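Local coordinates for protein metallophosphoesterase (Clostridium thermocellum, PDB 4J6O) that probably removes 2',3'-phosphate ends of broken RNA during bacterial RNA repair, acting as a manganese-binding phosphatase of the calcineurin-like family, at residues Glu26-Met29 with Leu30-Leu34; Ile73-Val76 with Leu77-Val80; Ala156-Glu160 with Glu161-Arg165. All blocks are in the same frame, centred on the assembly; numbering follows the deposited sequence. Where two conformers were deposited one is given.

Contact 1. Residues Glu26-Met29 with Leu30-Leu34; sequences ELKM and LLEKL
The ammonium NZ of Lys28 is gripped by both oxygens of the Glu32 carboxylate, one turn further along helix 24-33. OE2 takes the stronger bond, with Lys28 NZ at 2.9 Å on its syn side and 25° out of the carboxylate plane; the bond to OE1 is weak. The lysine chain runs out extended and then bends at its last torsion (chi4 -75°), which brings NZ across to the glutamate, whose own CG rests on the backbone O of Lys28. Because Lys28 is partly exposed and Glu32 exposed, this i to i+4 salt bridge lies on the solvent side of the helix. A second i to i+4 pair occupies the inner side, where CD1 of Leu27 meets CD1 of Leu31 at 3.8 Å. Regular i to i+4 backbone bonds link the same residues, the straightest from Leu31 N to Leu27 O (2.9 Å, 173° at the hydrogen). Leu27 and Leu30 settle on Leu233 of strand 232-238, Leu27 and Leu31 on Ile17 of strand 14-17, and Met29 and Leu30 on Val246 of strand 242-247, so the helix packs against three strands of the five-stranded sheet.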
ATOM      1  N   GLU A  26      -4.574   3.943  13.603  1.00 22.57           N
ATOM      2  CA  GLU A  26      -4.919   5.011  12.673  1.00 19.52           C
ATOM      3  C   GLU A  26      -5.719   4.423  11.522  1.00 23.11           C
ATOM      4  O   GLU A  26      -6.606   5.066  11.002  1.00 22.86           O
ATOM      5  CB  GLU A  26      -3.683   5.688  12.082  1.00 18.40           C
ATOM      6  CG  GLU A  26      -2.927   6.619  13.076  1.00 23.91           C
ATOM      7  CD  GLU A  26      -2.066   5.884  14.065  1.00 23.29           C
ATOM      8  OE1 GLU A  26      -1.899   4.648  14.007  1.00 22.43           O
ATOM      9  OE2 GLU A  26      -1.523   6.573  14.959  1.00 25.73           O
ATOM     10  N   LEU A  27      -5.337   3.233  11.106  1.00 21.85           N
ATOM     11  CA  LEU A  27      -6.121   2.510  10.075  1.00 19.14           C
ATOM     12  C   LEU A  27      -7.573   2.293  10.521  1.00 24.37           C
ATOM     13  O   LEU A  27      -8.492   2.540   9.749  1.00 22.64           O
ATOM     14  CB  LEU A  27      -5.423   1.181   9.710  1.00 20.39           C
ATOM     15  CG  LEU A  27      -6.219   0.347   8.702  1.00 21.64           C
ATOM     16  CD1 LEU A  27      -6.538   1.107   7.404  1.00 18.42           C
ATOM     17  CD2 LEU A  27      -5.459  -0.978   8.417  1.00 21.24           C
ATOM     18  N   LYS A  28      -7.755   1.845  11.758  1.00 23.57           N
ATOM     19  CA  LYS A  28      -9.097   1.616  12.262  1.00 23.15           C
ATOM     20  C   LYS A  28      -9.857   2.929  12.297  1.00 25.80           C
ATOM     21  O   LYS A  28     -11.018   2.976  11.855  1.00 26.10           O
ATOM     22  CB  LYS A  28      -9.020   0.980  13.628  1.00 26.54           C
ATOM     23  CG  LYS A  28     -10.377   0.792  14.327  1.00 32.80           C
ATOM     24  CD  LYS A  28     -10.204   0.189  15.697  1.00 34.67           C
ATOM     25  CE  LYS A  28     -11.566  -0.251  16.271  1.00 52.67           C
ATOM     26  NZ  LYS A  28     -12.301   0.946  16.705  1.00 52.80           N
ATOM     27  N   MET A  29      -9.214   3.997  12.805  1.00 24.73           N
ATOM     28  CA  MET A  29      -9.834   5.327  12.828  1.00 24.61           C
ATOM     29  C   MET A  29     -10.249   5.789  11.429  1.00 21.79           C
ATOM     30  O   MET A  29     -11.370   6.290  11.239  1.00 26.82           O
ATOM     31  CB  MET A  29      -8.893   6.363  13.497  1.00 26.89           C
ATOM     32  CG  MET A  29      -8.736   6.194  14.980  1.00 33.68           C
ATOM     33  SD  MET A  29      -7.332   7.190  15.581  1.00 39.69           S
ATOM     34  CE  MET A  29      -8.129   8.813  15.625  1.00 56.02           C
ATOM     35  N   LEU A  30      -9.357   5.575  10.441  1.00 20.96           N
ATOM     36  CA  LEU A  30      -9.620   6.074   9.110  1.00 20.07           C
ATOM     37  C   LEU A  30     -10.785   5.295   8.476  1.00 25.16           C
ATOM     38  O   LEU A  30     -11.677   5.857   7.835  1.00 22.33           O
ATOM     39  CB  LEU A  30      -8.335   5.972   8.244  1.00 19.91           C
ATOM     40  CG  LEU A  30      -8.517   6.392   6.803  1.00 18.02           C
ATOM     41  CD1 LEU A  30      -9.000   7.841   6.670  1.00 23.70           C
ATOM     42  CD2 LEU A  30      -7.107   6.260   6.176  1.00 17.70           C
ATOM     43  N   LEU A  31     -10.752   3.979   8.602  1.00 21.11           N
ATOM     44  CA  LEU A  31     -11.862   3.169   8.063  1.00 21.58           C
ATOM     45  C   LEU A  31     -13.190   3.583   8.698  1.00 23.51           C
ATOM     46  O   LEU A  31     -14.210   3.731   8.001  1.00 25.52           O
ATOM     47  CB  LEU A  31     -11.569   1.686   8.280  1.00 23.53           C
ATOM     48  CG  LEU A  31     -10.455   1.035   7.410  1.00 23.71           C
ATOM     49  CD1 LEU A  31     -10.065  -0.351   7.888  1.00 25.52           C
ATOM     50  CD2 LEU A  31     -10.837   1.016   5.932  1.00 23.29           C
ATOM     51  N   GLU A  32     -13.180   3.788  10.009  1.00 26.00           N
ATOM     52  CA  GLU A  32     -14.442   4.142  10.687  1.00 26.00           C
ATOM     53  C   GLU A  32     -14.921   5.498  10.213  1.00 22.75           C
ATOM     54  O   GLU A  32     -16.123   5.718   9.987  1.00 29.11           O
ATOM     55  CB  GLU A  32     -14.283   4.051  12.202  1.00 27.32           C
ATOM     56  CG  GLU A  32     -14.142   2.603  12.623  1.00 29.02           C
ATOM     57  CD  GLU A  32     -13.841   2.372  14.082  1.00 32.82           C
ATOM     58  OE1 GLU A  32     -13.237   3.233  14.744  1.00 41.46           O
ATOM     59  OE2 GLU A  32     -14.201   1.296  14.557  1.00 40.85           O
ATOM     60  N   LYS A  33     -13.976   6.414  10.020  1.00 23.94           N
ATOM     61  CA  LYS A  33     -14.329   7.748   9.549  1.00 26.46           C
ATOM     62  C   LYS A  33     -14.915   7.679   8.151  1.00 29.93           C
ATOM     63  O   LYS A  33     -15.763   8.486   7.784  1.00 31.56           O
ATOM     64  CB  LYS A  33     -13.067   8.609   9.546  1.00 30.79           C
ATOM     65  CG  LYS A  33     -13.266  10.054   9.203  1.00 33.60           C
ATOM     66  CD  LYS A  33     -11.923  10.776   9.465  1.00 27.60           C
ATOM     67  CE  LYS A  33     -11.949  12.245   9.133  1.00 31.57           C
ATOM     68  NZ  LYS A  33     -10.790  12.923   9.743  1.00 32.11           N
ATOM     69  N   LEU A  34     -14.478   6.699   7.376  1.00 24.55           N
ATOM     70  CA  LEU A  34     -15.017   6.506   6.026  1.00 24.82           C
ATOM     71  C   LEU A  34     -16.339   5.757   5.996  1.00 27.12           C
ATOM     72  O   LEU A  34     -16.847   5.449   4.917  1.00 29.16           O
ATOM     73  CB  LEU A  34     -14.003   5.768   5.141  1.00 27.00           C
ATOM     74  CG  LEU A  34     -12.690   6.516   4.870  1.00 23.80           C
ATOM     75  CD1 LEU A  34     -11.581   5.498   4.484  1.00 21.96           C
ATOM     76  CD2 LEU A  34     -12.821   7.610   3.811  1.00 25.77           C
TER

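Contact 2. Residues Ile73-Val76 with Leu77-Val80; sequences ITEV and LKLV
In one of its two modelled conformers, two torsions fold Glu75 toward Lys78: CG stands beside its own backbone N (chi1 -68°), and the chain then bends at chi2 (-44°), turning the carboxylate back over the helix surface. Lys78 comes to meet it almost fully extended beyond CG, its CG, CD and CE passing over the carbonyl oxygen of Thr74, with Lys78 CG nearest at 3.2 Å from Thr74 O. The two chains cross at a slant, and Glu75 OE2 meets Lys78 NZ at 3.4 Å, an i to i+3 salt bridge that is weak and, resting on this one conformer, doubtful. Thr74 CB comes within 4.3 Å of Lys78 CE.

On the apolar sides of the helix the pairs are spaced by four residues, and both are light contacts. Val76 and Val80 lie side by side and point the same way, CG1 of Val76 being 4.1 Å from CG2 of Val80. Ile73 CG2 approaches Leu77 CD1 at 4.2 Å. Regular i to i+4 backbone bonds join the two segments; that from Val80 N to Val76 O (2.9 Å) is nearly linear at 173°.

Helix 73-86 is the crossover helix of the beta-alpha-beta unit formed with strands 59-62 and 89-91. Ile73 also packs on Arg117 and Thr118 of helix 115-122.

Chemically, the Glu75-Lys78 pair is one part of a wider polar network. Lys78 NZ also forms a salt bridge with Glu125, and Lys78 a cation-pi contact with Phe129, while in the same conformer Glu75 OE1 is hydrogen-bonded to Tyr50 OH. The buried lysine probably stays protonated, its charge balanced mainly by Glu125, with Glu75 of its own helix a weaker partner when so placed.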
ATOM      1  N   ILE A  73       1.841  -4.171  13.452  1.00 25.30           N
ATOM      2  CA  ILE A  73       1.938  -4.800  12.146  1.00 24.47           C
ATOM      3  C   ILE A  73       1.066  -6.090  11.971  1.00 27.93           C
ATOM      4  O   ILE A  73       0.442  -6.272  10.929  1.00 26.86           O
ATOM      5  CB  ILE A  73       3.411  -5.105  11.874  1.00 27.26           C
ATOM      6  CG1 ILE A  73       4.182  -3.782  11.883  1.00 24.96           C
ATOM      7  CG2 ILE A  73       3.551  -5.848  10.566  1.00 25.01           C
ATOM      8  CD1 ILE A  73       5.757  -3.923  12.016  1.00 28.55           C
ATOM      9  N   THR A  74       1.032  -7.003  12.951  1.00 29.10           N
ATOM     10  CA  THR A  74       0.245  -8.218  12.727  1.00 27.85           C
ATOM     11  C   THR A  74      -1.269  -7.947  12.730  1.00 29.58           C
ATOM     12  O   THR A  74      -1.986  -8.587  12.013  1.00 31.72           O
ATOM     13  CB  THR A  74       0.551  -9.377  13.715  1.00 37.77           C
ATOM     14  OG1 THR A  74       0.209  -8.977  15.040  1.00 41.34           O
ATOM     15  CG2 THR A  74       2.024  -9.744  13.668  1.00 35.23           C
ATOM     16  N   GLU A  75      -1.701  -6.940  13.492  1.00 28.95           N
ATOM     17  CA  GLU A  75      -3.108  -6.563  13.489  0.59 29.00           C
ATOM     18  C   GLU A  75      -3.472  -5.950  12.142  1.00 32.86           C
ATOM     19  O   GLU A  75      -4.542  -6.263  11.604  1.00 27.77           O
ATOM     20  CB  GLU A  75      -3.447  -5.596  14.622  0.59 29.79           C
ATOM     21  CG  GLU A  75      -3.357  -6.224  16.017  0.59 44.45           C
ATOM     22  CD  GLU A  75      -3.980  -7.618  16.101  0.59 56.15           C
ATOM     23  OE1 GLU A  75      -5.193  -7.759  15.814  0.59 36.83           O
ATOM     24  OE2 GLU A  75      -3.243  -8.574  16.445  0.59 53.41           O
ATOM     25  N   VAL A  76      -2.591  -5.088  11.606  1.00 27.54           N
ATOM     26  CA  VAL A  76      -2.818  -4.578  10.261  1.00 21.70           C
ATOM     27  C   VAL A  76      -2.953  -5.745   9.271  1.00 26.17           C
ATOM     28  O   VAL A  76      -3.830  -5.772   8.423  1.00 25.20           O
ATOM     29  CB  VAL A  76      -1.671  -3.647   9.782  1.00 21.23           C
ATOM     30  CG1 VAL A  76      -1.821  -3.294   8.311  1.00 21.09           C
ATOM     31  CG2 VAL A  76      -1.663  -2.349  10.624  1.00 25.21           C
ATOM     32  N   LEU A  77      -2.047  -6.709   9.371  1.00 25.63           N
ATOM     33  CA  LEU A  77      -2.084  -7.821   8.435  1.00 28.75           C
ATOM     34  C   LEU A  77      -3.380  -8.606   8.562  1.00 30.05           C
ATOM     35  O   LEU A  77      -4.028  -8.953   7.554  1.00 28.46           O
ATOM     36  CB  LEU A  77      -0.894  -8.754   8.687  1.00 25.58           C
ATOM     37  CG  LEU A  77       0.387  -8.250   8.043  1.00 27.76           C
ATOM     38  CD1 LEU A  77       1.554  -9.015   8.652  1.00 30.40           C
ATOM     39  CD2 LEU A  77       0.343  -8.440   6.548  1.00 25.06           C
ATOM     40  N   LYS A  78      -3.777  -8.881   9.791  1.00 29.57           N
ATOM     41  CA  LYS A  78      -5.010  -9.665   9.970  1.00 29.99           C
ATOM     42  C   LYS A  78      -6.208  -8.926   9.390  1.00 30.80           C
ATOM     43  O   LYS A  78      -7.089  -9.516   8.785  1.00 31.94           O
ATOM     44  CB  LYS A  78      -5.239  -9.930  11.459  1.00 34.01           C
ATOM     45  CG  LYS A  78      -4.222 -10.876  12.044  1.00 32.12           C
ATOM     46  CD  LYS A  78      -4.309 -10.943  13.541  1.00 37.27           C
ATOM     47  CE  LYS A  78      -3.094 -11.642  14.099  1.00 38.76           C
ATOM     48  NZ  LYS A  78      -3.307 -11.877  15.513  1.00 39.12           N
ATOM     49  N   LEU A  79      -6.263  -7.629   9.643  1.00 27.30           N
ATOM     50  CA  LEU A  79      -7.381  -6.828   9.181  1.00 26.49           C
ATOM     51  C   LEU A  79      -7.396  -6.814   7.657  1.00 26.46           C
ATOM     52  O   LEU A  79      -8.417  -7.085   7.051  1.00 29.00           O
ATOM     53  CB  LEU A  79      -7.332  -5.410   9.773  1.00 26.82           C
ATOM     54  CG  LEU A  79      -8.434  -4.487   9.270  1.00 29.75           C
ATOM     55  CD1 LEU A  79      -9.737  -4.955   9.915  1.00 28.27           C
ATOM     56  CD2 LEU A  79      -8.150  -3.011   9.652  1.00 30.74           C
ATOM     57  N   VAL A  80      -6.266  -6.469   7.031  1.00 23.96           N
ATOM     58  CA  VAL A  80      -6.236  -6.353   5.580  1.00 23.75           C
ATOM     59  C   VAL A  80      -6.477  -7.689   4.847  1.00 24.09           C
ATOM     60  O   VAL A  80      -7.249  -7.758   3.872  1.00 25.37           O
ATOM     61  CB  VAL A  80      -4.884  -5.747   5.109  1.00 23.72           C
ATOM     62  CG1 VAL A  80      -4.827  -5.732   3.603  1.00 24.10           C
ATOM     63  CG2 VAL A  80      -4.779  -4.358   5.675  1.00 22.90           C
TER

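Contact 3. Residues Ala156-Glu160 with Glu161-Arg165; sequences AGMKE and EFQGR
Packing is tight where Lys159 lies across the ring of Phe162 and loosens toward the exposed ends of Glu160 and Glu161. Lys159 CE sits over one ring face, 3.7 Å from the Phe162 centroid and 20° off the ring normal, making a CH-pi contact displaced toward the rim. The chain reaches this place because its CG stands between the backbone N and the carbonyl carbon (chi1 60°), after which it runs extended at a slant over the ring. Met158 approaches the same ring from its edge: SD lies near the ring plane, 5.4 Å from the Phe162 centroid, a Met-aromatic contact, and also touches Phe162 CB at 3.5 Å.

Gln163 bonds back to the start of the loop. Its NE2 donates to Met158 O at 3.0 Å, nearly straight (164°) and with the acceptor close to the amide plane, while the Gln163 and Met158 side chains pass in opposite directions, CG near CG. The same NE2 is also bonded to Tyr198 OH. Phe162 N bonds to Lys159 O at 3.1 Å from above the carbonyl plane, and the chain then makes a type II beta turn from Phe162 to Arg165.

Between Lys159 and Glu161 the link is looser. Lys159 NZ and Glu161 OE1 stand 4.2 Å apart, too far for a salt bridge, with a water joining them; Lys159 finds a direct salt bridge in Glu178. The guanidinium edge of Arg165 reaches back to Glu161 O through NH2.

The loop runs from strand 151-154 to helix 168-176. Met158 and Gln163 lean on Val152 of that strand, while Met158 and Phe162 rest on Val170 of the helix and Met158 also on Ala174.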
ATOM      1  N   ALA A 156       4.287   2.365  -6.190  1.00 17.69           N
ATOM      2  CA  ALA A 156       5.200   3.439  -6.592  1.00 21.77           C
ATOM      3  C   ALA A 156       4.702   4.238  -7.764  1.00 21.65           C
ATOM      4  O   ALA A 156       5.380   5.156  -8.220  1.00 26.72           O
ATOM      5  CB  ALA A 156       6.623   2.870  -6.874  1.00 19.25           C
ATOM      6  N   GLY A 157       3.515   3.936  -8.267  1.00 20.02           N
ATOM      7  CA  GLY A 157       3.012   4.561  -9.493  1.00 23.06           C
ATOM      8  C   GLY A 157       3.078   3.619 -10.694  1.00 22.62           C
ATOM      9  O   GLY A 157       3.516   2.482 -10.571  1.00 21.26           O
ATOM     10  N   MET A 158       2.563   4.077 -11.815  1.00 22.44           N
ATOM     11  CA  MET A 158       2.616   3.278 -13.033  1.00 22.60           C
ATOM     12  C   MET A 158       2.548   4.240 -14.230  1.00 25.76           C
ATOM     13  O   MET A 158       1.491   4.814 -14.537  1.00 28.39           O
ATOM     14  CB  MET A 158       1.492   2.235 -13.065  1.00 30.34           C
ATOM     15  CG  MET A 158       1.688   1.155 -14.164  1.00 27.59           C
ATOM     16  SD  MET A 158       3.249   0.325 -14.015  1.00 28.97           S
ATOM     17  CE  MET A 158       3.054  -0.548 -12.447  1.00 26.50           C
ATOM     18  N   LYS A 159       3.682   4.416 -14.911  1.00 33.18           N
ATOM     19  CA  LYS A 159       3.685   5.273 -16.087  1.00 32.22           C
ATOM     20  C   LYS A 159       2.824   4.666 -17.207  1.00 31.85           C
ATOM     21  O   LYS A 159       2.562   3.461 -17.200  1.00 29.34           O
ATOM     22  CB  LYS A 159       5.118   5.536 -16.556  1.00 35.69           C
ATOM     23  CG  LYS A 159       5.877   4.319 -16.921  1.00 31.83           C
ATOM     24  CD  LYS A 159       7.210   4.801 -17.579  1.00 34.53           C
ATOM     25  CE  LYS A 159       8.242   3.728 -17.727  1.00 43.97           C
ATOM     26  NZ  LYS A 159       9.459   4.264 -18.442  1.00 42.42           N
ATOM     27  N   GLU A 160       2.331   5.520 -18.118  1.00 30.89           N
ATOM     28  CA  GLU A 160       1.327   5.122 -19.108  1.00 35.59           C
ATOM     29  C   GLU A 160       1.645   3.857 -19.897  1.00 39.75           C
ATOM     30  O   GLU A 160       0.795   2.971 -20.025  1.00 37.46           O
ATOM     31  CB  GLU A 160       1.065   6.268 -20.079  1.00 39.16           C
ATOM     32  CG  GLU A 160       0.023   5.920 -21.124  1.00 42.92           C
ATOM     33  CD  GLU A 160      -0.401   7.109 -21.942  1.00 63.67           C
ATOM     34  OE1 GLU A 160       0.162   8.216 -21.752  1.00 45.50           O
ATOM     35  OE2 GLU A 160      -1.318   6.935 -22.769  1.00 43.95           O
ATOM     36  N   GLU A 161       2.877   3.789 -20.412  1.00 39.13           N
ATOM     37  CA  GLU A 161       3.347   2.702 -21.267  1.00 43.48           C
ATOM     38  C   GLU A 161       3.211   1.326 -20.609  1.00 37.55           C
ATOM     39  O   GLU A 161       3.109   0.322 -21.296  1.00 42.73           O
ATOM     40  CB  GLU A 161       4.824   2.968 -21.658  1.00 43.94           C
ATOM     41  CG  GLU A 161       5.530   1.877 -22.460  1.00 89.21           C
ATOM     42  CD  GLU A 161       7.068   2.050 -22.514  1.00 70.47           C
ATOM     43  OE1 GLU A 161       7.600   3.043 -21.959  1.00 78.82           O
ATOM     44  OE2 GLU A 161       7.745   1.176 -23.122  1.00 87.02           O
ATOM     45  N   PHE A 162       3.210   1.281 -19.272  1.00 30.80           N
ATOM     46  CA  PHE A 162       3.311   0.014 -18.561  1.00 29.75           C
ATOM     47  C   PHE A 162       1.921  -0.395 -18.019  1.00 34.06           C
ATOM     48  O   PHE A 162       1.718  -1.507 -17.556  1.00 33.63           O
ATOM     49  CB  PHE A 162       4.210   0.189 -17.331  1.00 30.40           C
ATOM     50  CG  PHE A 162       5.681   0.216 -17.608  1.00 39.03           C
ATOM     51  CD1 PHE A 162       6.209   0.171 -18.900  1.00 34.03           C
ATOM     52  CD2 PHE A 162       6.548   0.256 -16.549  1.00 31.05           C
ATOM     53  CE1 PHE A 162       7.576   0.197 -19.088  1.00 42.52           C
ATOM     54  CE2 PHE A 162       7.921   0.278 -16.727  1.00 41.05           C
ATOM     55  CZ  PHE A 162       8.443   0.234 -18.002  1.00 42.54           C
ATOM     56  N   GLN A 163       0.981   0.534 -18.030  1.00 30.20           N
ATOM     57  CA  GLN A 163      -0.335   0.223 -17.486  1.00 33.93           C
ATOM     58  C   GLN A 163      -0.996  -0.926 -18.212  1.00 40.28           C
ATOM     59  O   GLN A 163      -1.066  -0.968 -19.443  1.00 36.30           O
ATOM     60  CB  GLN A 163      -1.245   1.438 -17.466  1.00 29.58           C
ATOM     61  CG  GLN A 163      -0.766   2.527 -16.495  1.00 38.48           C
ATOM     62  CD  GLN A 163      -1.553   3.798 -16.665  1.00 31.37           C
ATOM     63  OE1 GLN A 163      -2.494   3.836 -17.434  1.00 34.79           O
ATOM     64  NE2 GLN A 163      -1.143   4.862 -15.985  1.00 30.40           N
ATOM     65  N   GLY A 164      -1.421  -1.900 -17.429  1.00 31.13           N
ATOM     66  CA  GLY A 164      -2.076  -3.052 -17.995  1.00 35.12           C
ATOM     67  C   GLY A 164      -1.122  -4.131 -18.446  1.00 32.91           C
ATOM     68  O   GLY A 164      -1.559  -5.179 -18.890  1.00 39.87           O
ATOM     69  N   ARG A 165       0.178  -3.894 -18.306  1.00 32.21           N
ATOM     70  CA  ARG A 165       1.165  -4.891 -18.683  1.00 31.62           C
ATOM     71  C   ARG A 165       1.617  -5.782 -17.525  1.00 47.77           C
ATOM     72  O   ARG A 165       1.724  -5.350 -16.374  1.00 41.40           O
ATOM     73  CB  ARG A 165       2.342  -4.271 -19.448  1.00 36.49           C
ATOM     74  CG  ARG A 165       1.852  -3.575 -20.709  1.00 39.01           C
ATOM     75  CD  ARG A 165       2.940  -2.790 -21.369  1.00 52.17           C
ATOM     76  NE  ARG A 165       4.158  -3.560 -21.560  1.00 69.94           N
ATOM     77  CZ  ARG A 165       5.314  -3.027 -21.939  1.00 91.35           C
ATOM     78  NH1 ARG A 165       6.381  -3.801 -22.104  1.00 96.23           N
ATOM     79  NH2 ARG A 165       5.399  -1.714 -22.156  1.00 57.62           N
TER
HETATM   80  O   HOH W   1       9.959   2.954 -21.000  1.00 58.12           O

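Overall arrangement
From the N terminus the three contacts follow in series, neither nested nor crossing, and each is local. Contact 1 spans successive turns of helix 24-33, which follows strand 14-17, and contact 2 does the same near the start of helix 73-86. The two helices touch: Leu79 CD2 lies 3.6 Å from Leu27 CD2 and is also near Leu31, joining contacts 1 and 2 beside the five-stranded sheet. Contact 3 folds the loop between strand 151-154 and helix 168-176, next to the six-stranded sheet. It lies on the opposite side of the chain's centre, its nearest atoms about 17 Å from contact 1 and about 16 Å from contact 2.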